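Local coordinates for protein xyloglucan-specific endo-beta-1,4-glucanase (Uncultured bacterium, PDB 4W88) that probably cleaves beta-1,4-glucan backbone linkages within xyloglucan as a family 5 glycoside hydrolase, and is seen here with a xyloglucan oligosaccharide bound, at residues V87-V92 against K136-K141; A165-I170 against L207-I212; R53-I58 against L324-D329. The protein carries 1 engineered substitution. All blocks are in the same frame, centred on the assembly; numbering follows the deposited sequence.

Interaction 1: V87-V92 against K136-K141; sequences VVDYAV and KDYDEK
Tyr138 reaches from the loop 136-141 to helix 78-92 and meets three residues of its last turns, Val88, Asp89 and Val92. The firm end of the contact is the phenol: Tyr138 OH donates to Asp89 OD1 across 2.6 Å. The carboxylate comes up to the ring edge nearly coplanar with it, the two planes 14° apart, and OD1 is met on its syn side, 16° out of the carboxylate plane. With CG beside its backbone N (chi1 -72°), Asp89 carries the carboxylate over to the phenol, and the two side chains cross at about a right angle. Asp89 OD1 also lies 3.2 Å from Tyr138 CE2, at the edge of the ring and in its plane.

On the inner side, Val88 sends CG1 obliquely to Tyr138 CE2 at 3.9 Å. This valine is buried, packing on Phe135 and on Ile60 of strand 57-60, while Phe135 also meets Tyr138 edge-to-face. The other side is looser. Val92, largely open to solvent, offers CG2 to the ring edge, 3.8 Å from Tyr138 CD2. Even the nearest CA atoms, those of Val92 and Lys141, are 8.3 Å apart, so side chains alone bridge the segments. There the loop is shaped from within, Asp139 OD1 accepting from Lys141 N at 3.0 Å in an Asx turn, and Lys141 NZ bonds the carbonyl of Gly95.

Arg191 and Asn187 bind the Tyr138 carbonyl, so the loop backbone at Tyr138 is held too. One short bond from a neutral phenol to an acceptor that is probably negatively charged thus holds the hydroxyl end of the ring, and the valine methyls, one at its edge and one oblique to it, probably limit its movement.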
loop_
_atom_site.group_PDB
_atom_site.type_symbol
_atom_site.label_atom_id
_atom_site.label_comp_id
_atom_site.label_asym_id
_atom_site.label_seq_id
_atom_site.Cartn_x
_atom_site.Cartn_y
_atom_site.Cartn_z
ATOM N N VAL A 87 -0.520 -2.819 -16.732
ATOM C CA VAL A 87 -1.500 -2.705 -15.668
ATOM C C VAL A 87 -1.589 -1.265 -15.168
ATOM O O VAL A 87 -2.695 -0.718 -15.008
ATOM C CB VAL A 87 -1.209 -3.702 -14.552
ATOM C CG1 VAL A 87 -2.196 -3.513 -13.438
ATOM C CG2 VAL A 87 -1.392 -5.119 -15.101
ATOM N N VAL A 88 -0.416 -0.649 -14.983
ATOM C CA VAL A 88 -0.383 0.776 -14.607
ATOM C C VAL A 88 -1.161 1.544 -15.710
ATOM O O VAL A 88 -1.921 2.483 -15.418
ATOM C CB VAL A 88 1.045 1.274 -14.479
ATOM C CG1 VAL A 88 1.167 2.797 -14.371
ATOM C CG2 VAL A 88 1.640 0.634 -13.202
ATOM N N ASP A 89 -0.875 1.228 -16.989
ATOM C CA ASP A 89 -1.500 1.951 -18.085
ATOM C C ASP A 89 -2.996 1.792 -18.142
ATOM O O ASP A 89 -3.686 2.743 -18.561
ATOM C CB ASP A 89 -0.906 1.497 -19.412
ATOM C CG ASP A 89 0.491 1.982 -19.643
ATOM O OD1 ASP A 89 0.996 2.850 -18.915
ATOM O OD2 ASP A 89 1.032 1.586 -20.683
ATOM N N TYR A 90 -3.569 0.649 -17.690
ATOM C CA TYR A 90 -5.035 0.576 -17.524
ATOM C C TYR A 90 -5.586 1.751 -16.668
ATOM O O TYR A 90 -6.598 2.399 -17.024
ATOM C CB TYR A 90 -5.488 -0.700 -16.891
ATOM C CG TYR A 90 -5.183 -2.007 -17.604
ATOM C CD1 TYR A 90 -5.196 -2.109 -18.984
ATOM C CD2 TYR A 90 -4.962 -3.146 -16.875
ATOM C CE1 TYR A 90 -4.906 -3.307 -19.624
ATOM C CE2 TYR A 90 -4.689 -4.347 -17.511
ATOM C CZ TYR A 90 -4.603 -4.432 -18.847
ATOM O OH TYR A 90 -4.326 -5.633 -19.437
ATOM N N ALA A 91 -4.867 2.059 -15.595
ATOM C CA ALA A 91 -5.242 3.113 -14.701
ATOM C C ALA A 91 -5.006 4.493 -15.324
ATOM O O ALA A 91 -5.833 5.417 -15.180
ATOM C CB ALA A 91 -4.557 2.989 -13.375
ATOM N N VAL A 92 -3.867 4.670 -15.934
ATOM C CA VAL A 92 -3.543 5.951 -16.687
ATOM C C VAL A 92 -4.622 6.259 -17.726
ATOM O O VAL A 92 -5.039 7.395 -17.854
ATOM C CB VAL A 92 -2.139 5.932 -17.335
ATOM C CG1 VAL A 92 -1.874 7.205 -18.134
ATOM C CG2 VAL A 92 -1.028 5.738 -16.270
ATOM N N LYS A 136 9.418 7.136 -16.112
ATOM C CA LYS A 136 9.938 8.496 -16.026
ATOM C C LYS A 136 8.948 9.572 -16.585
ATOM O O LYS A 136 8.904 10.674 -16.153
ATOM C CB LYS A 136 11.316 8.569 -16.741
ATOM C CG LYS A 136 11.950 9.891 -16.638
ATOM C CD LYS A 136 13.366 10.116 -17.139
ATOM C CE LYS A 136 13.823 9.047 -18.014
ATOM N NZ LYS A 136 15.197 9.441 -18.443
ATOM N N ASP A 137 8.286 9.259 -17.678
ATOM C CA ASP A 137 7.471 10.215 -18.421
ATOM C C ASP A 137 6.018 10.255 -17.928
ATOM O O ASP A 137 5.209 11.018 -18.434
ATOM C CB ASP A 137 7.502 9.871 -19.940
ATOM C CG ASP A 137 8.863 10.064 -20.546
ATOM O OD1 ASP A 137 9.677 10.888 -20.042
ATOM O OD2 ASP A 137 9.146 9.394 -21.554
ATOM N N TYR A 138 5.703 9.447 -16.918
ATOM C CA TYR A 138 4.328 9.359 -16.406
ATOM C C TYR A 138 4.086 10.571 -15.520
ATOM O O TYR A 138 5.011 11.071 -14.850
ATOM C CB TYR A 138 4.116 8.063 -15.647
ATOM C CG TYR A 138 3.929 6.830 -16.499
ATOM C CD1 TYR A 138 4.909 6.453 -17.401
ATOM C CD2 TYR A 138 2.769 6.085 -16.439
ATOM C CE1 TYR A 138 4.801 5.317 -18.169
ATOM C CE2 TYR A 138 2.642 4.946 -17.211
ATOM C CZ TYR A 138 3.636 4.614 -18.151
ATOM O OH TYR A 138 3.500 3.501 -18.949
ATOM N N ASP A 139 2.844 11.070 -15.527
ATOM C CA ASP A 139 2.517 12.293 -14.816
ATOM C C ASP A 139 2.377 12.142 -13.286
ATOM O O ASP A 139 2.649 11.057 -12.733
ATOM C CB ASP A 139 1.310 12.981 -15.484
ATOM C CG ASP A 139 -0.014 12.366 -15.125
ATOM O OD1 ASP A 139 -0.118 11.559 -14.161
ATOM O OD2 ASP A 139 -0.953 12.710 -15.903
ATOM N N GLU A 140 2.053 13.270 -12.632
ATOM C CA GLU A 140 2.092 13.345 -11.197
ATOM C C GLU A 140 0.995 12.482 -10.474
ATOM O O GLU A 140 0.967 12.420 -9.214
ATOM C CB GLU A 140 1.982 14.817 -10.772
ATOM C CG GLU A 140 0.558 15.373 -10.730
ATOM C CD GLU A 140 -0.218 15.544 -12.051
ATOM O OE1 GLU A 140 0.429 15.635 -13.108
ATOM O OE2 GLU A 140 -1.527 15.578 -12.019
ATOM N N LYS A 141 0.034 11.969 -11.225
ATOM C CA LYS A 141 -0.968 11.118 -10.659
ATOM C C LYS A 141 -0.364 9.719 -10.289
ATOM O O LYS A 141 -0.968 8.981 -9.485
ATOM C CB LYS A 141 -2.133 10.918 -11.581
ATOM C CG LYS A 141 -2.916 12.179 -11.966
ATOM C CD LYS A 141 -4.266 11.918 -12.660
ATOM C CE LYS A 141 -4.909 13.160 -13.178
ATOM N NZ LYS A 141 -6.291 12.710 -13.530
#

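Interaction 2: A165-I170 against L207-I212; sequences AERKLI and LKDLEI
Arg167 alone of the helical turn 165-170 bonds Asp209 across this surface contact. Just before it, Glu166 points in a different direction from the helix, where OE2 bonds Tyr198 and Thr112 and OE1 accepts from the backbone N of Thr163. Arg167 then points at the segment 207-212. Its chain, extended at first, bends at chi3 (-68°), which swings the guanidinium side-on to the carboxylate. Arg167 NE lies 2.7 Å from Asp209 OD2 and NH2 3.0 Å from that same oxygen, which sits in the guanidinium plane. They approach OD2 on its anti side and from one face of the carboxylate, the two planes being 29° apart. This salt bridge therefore doubles up on a single oxygen, while NH1 is taken by the carbonyl of Gly161. Farther along, Leu169 packs on helix 117-134 and Ile170 on Pro150. One residue past the turn, Asn171 grips the Asp209 carbonyl and Glu211 N, reinforcing the join. The contact thus ties helix 164-182, between barrel strands 142-145 and 193-196, to the end of helix 204-208 on the way to strand 218-223, with Leu207 leaning on helix 246-261.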
loop_
_atom_site.group_PDB
_atom_site.type_symbol
_atom_site.label_atom_id
_atom_site.label_comp_id
_atom_site.label_asym_id
_atom_site.label_seq_id
_atom_site.Cartn_x
_atom_site.Cartn_y
_atom_site.Cartn_z
ATOM N N ALA A 165 17.401 -0.711 16.175
ATOM C CA ALA A 165 18.375 -0.813 15.061
ATOM C C ALA A 165 17.676 -1.018 13.687
ATOM O O ALA A 165 18.101 -0.517 12.653
ATOM C CB ALA A 165 19.397 -1.911 15.327
ATOM N N GLU A 166 16.607 -1.795 13.701
ATOM C CA GLU A 166 15.832 -2.035 12.492
ATOM C C GLU A 166 15.202 -0.736 11.992
ATOM O O GLU A 166 15.126 -0.483 10.788
ATOM C CB GLU A 166 14.771 -3.087 12.743
ATOM C CG GLU A 166 15.268 -4.541 12.706
ATOM C CD GLU A 166 14.170 -5.535 12.997
ATOM O OE1 GLU A 166 13.579 -5.395 14.111
ATOM O OE2 GLU A 166 13.849 -6.365 12.096
ATOM N N ARG A 167 14.680 0.064 12.909
ATOM C CA ARG A 167 14.092 1.306 12.524
ATOM C C ARG A 167 15.129 2.277 11.935
ATOM O O ARG A 167 14.781 2.999 11.008
ATOM C CB ARG A 167 13.303 1.924 13.655
ATOM C CG ARG A 167 12.083 1.100 13.998
ATOM C CD ARG A 167 11.160 1.828 14.938
ATOM N NE ARG A 167 11.681 2.028 16.259
ATOM C CZ ARG A 167 11.539 1.202 17.309
ATOM N NH1 ARG A 167 10.960 0.058 17.192
ATOM N NH2 ARG A 167 12.045 1.555 18.476
ATOM N N LYS A 168 16.369 2.289 12.451
ATOM C CA LYS A 168 17.471 3.020 11.785
ATOM C C LYS A 168 17.684 2.539 10.338
ATOM O O LYS A 168 17.877 3.357 9.435
ATOM C CB LYS A 168 18.814 3.047 12.601
ATOM C CG LYS A 168 18.800 3.684 13.987
ATOM C CD LYS A 168 20.238 3.837 14.582
ATOM C CE LYS A 168 20.753 2.582 15.316
ATOM N NZ LYS A 168 20.421 2.439 16.784
ATOM N N LEU A 169 17.676 1.210 10.136
ATOM C CA LEU A 169 17.832 0.617 8.808
ATOM C C LEU A 169 16.690 1.049 7.894
ATOM O O LEU A 169 16.921 1.360 6.726
ATOM C CB LEU A 169 17.901 -0.908 8.916
ATOM C CG LEU A 169 17.838 -1.704 7.620
ATOM C CD1 LEU A 169 19.054 -1.382 6.726
ATOM C CD2 LEU A 169 17.796 -3.185 7.892
ATOM N N ILE A 170 15.472 1.109 8.414
ATOM C CA ILE A 170 14.315 1.547 7.591
ATOM C C ILE A 170 14.565 2.967 7.108
ATOM O O ILE A 170 14.360 3.297 5.933
ATOM C CB ILE A 170 13.016 1.481 8.345
ATOM C CG1 ILE A 170 12.666 -0.010 8.585
ATOM C CG2 ILE A 170 11.916 2.187 7.523
ATOM C CD1 ILE A 170 12.587 -0.981 7.409
ATOM N N LEU A 207 6.762 5.616 15.190
ATOM C CA LEU A 207 6.658 6.934 14.565
ATOM C C LEU A 207 7.736 7.871 15.100
ATOM O O LEU A 207 8.277 8.652 14.332
ATOM C CB LEU A 207 5.276 7.519 14.805
ATOM C CG LEU A 207 4.073 6.868 14.125
ATOM C CD1 LEU A 207 2.775 7.496 14.655
ATOM C CD2 LEU A 207 4.166 7.019 12.623
ATOM N N LYS A 208 7.993 7.820 16.424
ATOM C CA LYS A 208 9.047 8.622 17.060
ATOM C C LYS A 208 10.396 8.399 16.362
ATOM O O LYS A 208 11.171 9.315 16.232
ATOM C CB LYS A 208 9.130 8.312 18.561
ATOM C CG LYS A 208 10.128 9.108 19.344
ATOM C CD LYS A 208 10.074 8.715 20.831
ATOM C CE LYS A 208 8.751 9.102 21.504
ATOM N NZ LYS A 208 8.733 8.914 22.990
ATOM N N ASP A 209 10.667 7.213 15.853
ATOM C CA ASP A 209 11.980 6.965 15.243
ATOM C C ASP A 209 12.042 7.240 13.759
ATOM O O ASP A 209 13.081 7.038 13.167
ATOM C CB ASP A 209 12.424 5.508 15.470
ATOM C CG ASP A 209 12.952 5.274 16.875
ATOM O OD1 ASP A 209 13.168 6.257 17.620
ATOM O OD2 ASP A 209 13.144 4.116 17.264
ATOM N N LEU A 210 10.942 7.578 13.124
ATOM C CA LEU A 210 10.922 7.745 11.668
ATOM C C LEU A 210 11.563 9.061 11.282
ATOM O O LEU A 210 11.129 10.120 11.691
ATOM C CB LEU A 210 9.498 7.754 11.126
ATOM C CG LEU A 210 9.344 7.878 9.603
ATOM C CD1 LEU A 210 9.774 6.600 8.882
ATOM C CD2 LEU A 210 7.914 8.191 9.273
ATOM N N GLU A 211 12.599 8.993 10.465
ATOM C CA GLU A 211 13.243 10.200 9.922
ATOM C C GLU A 211 12.419 10.764 8.806
ATOM O O GLU A 211 11.956 10.018 7.919
ATOM C CB GLU A 211 14.597 9.826 9.360
ATOM C CG GLU A 211 15.453 10.976 8.977
ATOM C CD GLU A 211 16.812 10.526 8.509
ATOM O OE1 GLU A 211 17.312 9.445 8.950
ATOM O OE2 GLU A 211 17.354 11.256 7.659
ATOM N N ILE A 212 12.195 12.070 8.837
ATOM C CA ILE A 212 11.405 12.682 7.786
ATOM C C ILE A 212 12.366 13.309 6.777
ATOM O O ILE A 212 13.092 14.246 7.091
ATOM C CB ILE A 212 10.501 13.784 8.356
ATOM C CG1 ILE A 212 9.642 13.247 9.514
ATOM C CG2 ILE A 212 9.691 14.453 7.253
ATOM C CD1 ILE A 212 8.770 12.085 9.146
#

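Interaction 3: R53-I58 against L324-D329; sequences RGFNAI and LKWYND
The indole of Trp326 carries the side chain of Arg53 on one face, and the ring of Phe55 lies nearby, slid well off it. The arginine chain runs over the indole in the opposite sense to the tryptophan side chain: CB starts 3.5 Å from Trp326 CZ2, CG sits 3.4 Å above the ring plane, offset toward its rim, and CD and NE continue toward NE1 and CD1. At the far end of the passage Arg53 NE is 3.5 Å from Trp326 CD1. The guanidinium stands almost upright on the indole, its plane turned 86° from the ring, so that an edge and not a face is presented to Trp326. Arg53 CZ is 4.8 Å from the centroid of the five-membered ring, a cation-pi contact over the face. The fold in the arginine at chi2 (63°) lets its aliphatic part hug the ring before the charged end rises.

That end is fixed by carboxylates. Arg53 NH2 donates to Asp329 OD1 at 2.8 Å, on the anti side and tilted from the guanidinium plane, and Arg53 NH1 pairs with Asp333 one turn on. Phe55 and the indole six-ring are inclined by 30° but barely overlap, their centroids 5.7 Å apart. Their closest atoms are Phe55 CE2 and Trp326 CH2, at 3.7 Å.

Arg53 comes just before Gly54, which follows helix 44-53 in a Schellman motif ahead of barrel strand 57-60. Trp326 lies on strand 325-326 of an antiparallel hairpin, where Leu324 and Lys325 both face Asn320 in a G1 beta bulge. Trp326, against Arg53 and Phe55, joins this hairpin to the barrel's outer layer; Asp329, Asp333, Val332 and Val336 join helix 329-336, N-capped by Asn328, to Arg53.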
loop_
_atom_site.group_PDB
_atom_site.type_symbol
_atom_site.label_atom_id
_atom_site.label_comp_id
_atom_site.label_asym_id
_atom_site.label_seq_id
_atom_site.Cartn_x
_atom_site.Cartn_y
_atom_site.Cartn_z
ATOM N N ARG A 53 -16.946 2.925 -9.886
ATOM C CA ARG A 53 -17.750 2.778 -8.632
ATOM C C ARG A 53 -17.399 3.930 -7.743
ATOM O O ARG A 53 -18.070 4.181 -6.754
ATOM C CB ARG A 53 -17.419 1.437 -7.939
ATOM C CG ARG A 53 -18.360 0.973 -6.830
ATOM C CD ARG A 53 -19.789 0.703 -7.348
ATOM N NE ARG A 53 -20.546 -0.123 -6.438
ATOM C CZ ARG A 53 -21.175 0.327 -5.403
ATOM N NH1 ARG A 53 -21.167 1.609 -5.080
ATOM N NH2 ARG A 53 -21.750 -0.533 -4.613
ATOM N N GLY A 54 -16.286 4.622 -8.017
ATOM C CA GLY A 54 -15.860 5.697 -7.150
ATOM C C GLY A 54 -14.468 5.620 -6.537
ATOM O O GLY A 54 -14.037 6.541 -5.831
ATOM N N PHE A 55 -13.792 4.496 -6.757
ATOM C CA PHE A 55 -12.407 4.362 -6.318
ATOM C C PHE A 55 -11.555 4.915 -7.431
ATOM O O PHE A 55 -11.193 4.198 -8.381
ATOM C CB PHE A 55 -12.049 2.915 -6.081
ATOM C CG PHE A 55 -12.826 2.220 -4.972
ATOM C CD1 PHE A 55 -12.411 2.285 -3.631
ATOM C CD2 PHE A 55 -13.862 1.364 -5.289
ATOM C CE1 PHE A 55 -13.068 1.533 -2.676
ATOM C CE2 PHE A 55 -14.507 0.614 -4.320
ATOM C CZ PHE A 55 -14.141 0.726 -3.013
ATOM N N ASN A 56 -11.237 6.210 -7.327
ATOM C CA ASN A 56 -10.477 6.859 -8.427
ATOM C C ASN A 56 -8.948 6.775 -8.253
ATOM O O ASN A 56 -8.186 7.436 -8.955
ATOM C CB ASN A 56 -10.901 8.312 -8.682
ATOM C CG ASN A 56 -10.565 9.224 -7.541
ATOM O OD1 ASN A 56 -10.626 8.846 -6.368
ATOM N ND2 ASN A 56 -10.162 10.446 -7.896
ATOM N N ALA A 57 -8.520 5.993 -7.277
ATOM C CA ALA A 57 -7.120 5.761 -7.010
ATOM C C ALA A 57 -6.959 4.272 -6.839
ATOM O O ALA A 57 -7.798 3.585 -6.209
ATOM C CB ALA A 57 -6.710 6.501 -5.745
ATOM N N ILE A 58 -5.871 3.759 -7.380
ATOM C CA ILE A 58 -5.569 2.307 -7.366
ATOM C C ILE A 58 -4.115 2.140 -6.903
ATOM O O ILE A 58 -3.197 2.791 -7.408
ATOM C CB ILE A 58 -5.796 1.633 -8.759
ATOM C CG1 ILE A 58 -5.575 0.136 -8.701
ATOM C CG2 ILE A 58 -4.984 2.299 -9.887
ATOM C CD1 ILE A 58 -6.064 -0.589 -9.950
ATOM N N LEU A 324 -17.425 -8.798 -12.927
ATOM C CA LEU A 324 -17.474 -7.324 -12.921
ATOM C C LEU A 324 -18.689 -6.825 -12.145
ATOM O O LEU A 324 -19.348 -5.823 -12.546
ATOM C CB LEU A 324 -17.455 -6.734 -14.368
ATOM C CG LEU A 324 -16.234 -7.148 -15.204
ATOM C CD1 LEU A 324 -16.317 -6.552 -16.576
ATOM C CD2 LEU A 324 -14.943 -6.689 -14.510
ATOM N N LYS A 325 -18.924 -7.469 -11.005
ATOM C CA LYS A 325 -19.976 -7.077 -10.071
ATOM C C LYS A 325 -19.359 -7.095 -8.672
ATOM O O LYS A 325 -18.427 -7.808 -8.423
ATOM C CB LYS A 325 -21.177 -8.076 -10.139
ATOM C CG LYS A 325 -21.900 -8.223 -11.477
ATOM C CD LYS A 325 -22.306 -6.882 -12.122
ATOM C CE LYS A 325 -22.707 -6.990 -13.588
ATOM N NZ LYS A 325 -23.932 -7.778 -13.669
ATOM N N TRP A 326 -19.913 -6.266 -7.772
ATOM C CA TRP A 326 -19.402 -6.148 -6.453
ATOM C C TRP A 326 -19.999 -7.229 -5.557
ATOM O O TRP A 326 -21.227 -7.502 -5.614
ATOM C CB TRP A 326 -19.602 -4.718 -5.926
ATOM C CG TRP A 326 -18.883 -3.728 -6.765
ATOM C CD1 TRP A 326 -19.363 -3.117 -7.884
ATOM C CD2 TRP A 326 -17.538 -3.261 -6.589
ATOM N NE1 TRP A 326 -18.401 -2.265 -8.417
ATOM C CE2 TRP A 326 -17.250 -2.390 -7.670
ATOM C CE3 TRP A 326 -16.510 -3.520 -5.652
ATOM C CZ2 TRP A 326 -15.994 -1.736 -7.793
ATOM C CZ3 TRP A 326 -15.295 -2.865 -5.776
ATOM C CH2 TRP A 326 -15.024 -2.026 -6.848
ATOM N N TYR A 327 -19.156 -7.850 -4.732
ATOM C CA TYR A 327 -19.657 -8.888 -3.805
ATOM C C TYR A 327 -20.685 -8.389 -2.782
ATOM O O TYR A 327 -21.567 -9.132 -2.337
ATOM C CB TYR A 327 -18.528 -9.484 -3.001
ATOM C CG TYR A 327 -17.558 -10.362 -3.760
ATOM C CD1 TYR A 327 -17.966 -11.597 -4.268
ATOM C CD2 TYR A 327 -16.218 -9.948 -3.986
ATOM C CE1 TYR A 327 -17.077 -12.384 -4.991
ATOM C CE2 TYR A 327 -15.322 -10.773 -4.679
ATOM C CZ TYR A 327 -15.765 -11.950 -5.178
ATOM O OH TYR A 327 -14.925 -12.770 -5.849
ATOM N N ASN A 328 -20.514 -7.140 -2.355
ATOM C CA ASN A 328 -21.319 -6.584 -1.268
ATOM C C ASN A 328 -21.533 -5.100 -1.489
ATOM O O ASN A 328 -20.662 -4.312 -1.181
ATOM C CB ASN A 328 -20.672 -6.903 0.086
ATOM C CG ASN A 328 -21.571 -6.570 1.231
ATOM O OD1 ASN A 328 -22.232 -5.528 1.258
ATOM N ND2 ASN A 328 -21.648 -7.479 2.179
ATOM N N ASP A 329 -22.647 -4.725 -2.112
ATOM C CA ASP A 329 -22.779 -3.338 -2.540
ATOM C C ASP A 329 -22.974 -2.395 -1.352
ATOM O O ASP A 329 -22.634 -1.216 -1.433
ATOM C CB ASP A 329 -23.963 -3.159 -3.496
ATOM C CG ASP A 329 -23.632 -3.526 -4.910
ATOM O OD1 ASP A 329 -22.585 -3.130 -5.428
ATOM O OD2 ASP A 329 -24.438 -4.256 -5.461
#

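Overall arrangement
The touching residues of all three contacts lie outside the strands of the eight-stranded parallel barrel, but they join different parts of it. Interactions 1 and 3 are neighbours, each partly buried: Ala91 CB packs on Ile58 CG2 at 3.6 Å, where helix 78-92 leans on strand 57-60. Interaction 2 lies beyond the chain's centre from interaction 3, about 35 Å between centres, and is a surface contact made by one doubly hydrogen-bonded salt bridge. Interaction 1 pairs a phenol with a carboxylate amid valines, whereas interaction 3 combines a salt bridge and a cation-pi contact with an aromatic pair that barely overlaps. Interaction 3 encloses both others along the chain and brings the C-terminal elements back to the second barrel strand.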